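Transcriptional regulatory protein FixJ (Sinorhizobium meliloti, PDB 1DBW) switches on nitrogen-fixation genes when activated by FixL, the part described here being its receiver domain. Local coordinates at residues A[20-23]-A[24-28]. The protein carries 2 engineered substitutions. Residues are numbered along the deposited sequence; the frame is centred on the assembly and turned at random. Where two conformers were deposited one is given.
Sequences AFML and TMNGF
Leu-23 O is gripped from opposite faces of its carbonyl plane: Asn-26 N comes in steeply above one at 3.0 Å, Phe-28 N reaches the other at 3.2 Å. The bond from Phe-28, with Gly-27 N to Thr-24 O at 3.0 Å, makes the Schellman motif that ends helix 13-25. Gly-27 turns the chain with a positive phi of 93°, where a side chain would jam against the preceding carbonyl. Asn-26 folds its amide back over the last turn: chi1 of -80° sets CG beside its own backbone N, and ND2 donates to Met-22 O at 2.9 Å, nearly straight (165°). Met-22 O lies in the plane of the Asn-26 amide, though ND2 stands above the carbonyl plane. Met-22 SD lies 3.4 Å from Asn-26 ND2. Thr-24 N and OG1 both donate to Ala-20 O, from opposite faces of its plane. The Phe-28 ring turns its edge to Leu-23 O, and CD1 meets Leu-23 CD2 at 4.0 Å, beside Val-6 of strand 5-10. A serine here would probably open a gap beside Leu-23 CD2 and Val-6. In this beta-alpha-beta unit, backbone and side-chain bonds together close the helix's last turn, while apolar contacts seat its exit against the sheet, just before strand 29-33.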
loop_
_atom_site.group_PDB
_atom_site.type_symbol
_atom_site.label_atom_id
_atom_site.label_comp_id
_atom_site.label_asym_id
_atom_site.label_seq_id
_atom_site.Cartn_x
_atom_site.Cartn_y
_atom_site.Cartn_z
ATOM N N ALA A 20 -0.704 -2.241 -10.552
ATOM C CA ALA A 20 0.140 -1.133 -10.986
ATOM C C ALA A 20 -0.251 -0.611 -12.349
ATOM O O ALA A 20 -0.339 0.613 -12.551
ATOM C CB ALA A 20 1.606 -1.558 -10.996
ATOM N N PHE A 21 -0.441 -1.532 -13.295
ATOM C CA PHE A 21 -0.818 -1.143 -14.653
ATOM C C PHE A 21 -2.172 -0.440 -14.656
ATOM O O PHE A 21 -2.361 0.558 -15.358
ATOM C CB PHE A 21 -0.831 -2.351 -15.588
ATOM C CG PHE A 21 0.544 -2.908 -15.886
ATOM C CD1 PHE A 21 0.720 -3.857 -16.895
ATOM C CD2 PHE A 21 1.673 -2.457 -15.192
ATOM C CE1 PHE A 21 2.000 -4.344 -17.212
ATOM C CE2 PHE A 21 2.955 -2.942 -15.504
ATOM C CZ PHE A 21 3.113 -3.884 -16.517
ATOM N N MET A 22 -3.109 -0.942 -13.862
ATOM C CA MET A 22 -4.422 -0.323 -13.783
ATOM C C MET A 22 -4.324 1.101 -13.239
ATOM O O MET A 22 -4.938 1.992 -13.790
ATOM C CB MET A 22 -5.376 -1.156 -12.926
ATOM C CG MET A 22 -6.783 -0.573 -12.830
ATOM S SD MET A 22 -6.987 0.773 -11.649
ATOM C CE MET A 22 -6.800 -0.155 -10.054
ATOM N N LEU A 23 -3.502 1.322 -12.211
ATOM C CA LEU A 23 -3.345 2.659 -11.649
ATOM C C LEU A 23 -2.652 3.563 -12.653
ATOM O O LEU A 23 -3.043 4.727 -12.843
ATOM C CB LEU A 23 -2.571 2.600 -10.323
ATOM C CG LEU A 23 -3.371 1.887 -9.222
ATOM C CD1 LEU A 23 -2.476 1.809 -7.971
ATOM C CD2 LEU A 23 -4.648 2.666 -8.921
ATOM N N THR A 24 -1.678 2.988 -13.342
ATOM C CA THR A 24 -0.941 3.727 -14.368
ATOM C C THR A 24 -1.916 4.207 -15.436
ATOM O O THR A 24 -1.876 5.366 -15.844
ATOM C CB THR A 24 0.167 2.867 -15.013
ATOM O OG1 THR A 24 1.172 2.584 -14.028
ATOM C CG2 THR A 24 0.834 3.626 -16.137
ATOM N N MET A 25 -2.817 3.338 -15.873
ATOM C CA MET A 25 -3.756 3.747 -16.899
ATOM C C MET A 25 -4.715 4.844 -16.447
ATOM O O MET A 25 -5.246 5.584 -17.281
ATOM C CB MET A 25 -4.505 2.537 -17.464
ATOM C CG MET A 25 -3.587 1.556 -18.163
ATOM S SD MET A 25 -4.455 0.137 -18.867
ATOM C CE MET A 25 -6.054 0.816 -19.168
ATOM N N ASN A 26 -4.909 4.980 -15.136
ATOM C CA ASN A 26 -5.792 6.010 -14.600
ATOM C C ASN A 26 -5.035 7.326 -14.331
ATOM O O ASN A 26 -5.587 8.262 -13.783
ATOM C CB ASN A 26 -6.531 5.496 -13.361
ATOM C CG ASN A 26 -7.732 4.613 -13.737
ATOM O OD1 ASN A 26 -8.832 5.120 -13.938
ATOM N ND2 ASN A 26 -7.516 3.301 -13.863
ATOM N N GLY A 27 -3.759 7.338 -14.690
ATOM C CA GLY A 27 -2.952 8.539 -14.535
ATOM C C GLY A 27 -2.139 8.723 -13.271
ATOM O O GLY A 27 -1.581 9.794 -13.036
ATOM N N PHE A 28 -2.148 7.724 -12.393
ATOM C CA PHE A 28 -1.375 7.861 -11.169
ATOM C C PHE A 28 0.106 7.675 -11.441
ATOM O O PHE A 28 0.457 7.001 -12.415
ATOM C CB PHE A 28 -1.793 6.735 -10.201
ATOM C CG PHE A 28 -3.125 6.959 -9.558
ATOM C CD1 PHE A 28 -4.303 6.482 -10.155
ATOM C CD2 PHE A 28 -3.207 7.649 -8.361
ATOM C CE1 PHE A 28 -5.534 6.706 -9.548
ATOM C CE2 PHE A 28 -4.434 7.880 -7.742
ATOM C CZ PHE A 28 -5.604 7.409 -8.337
#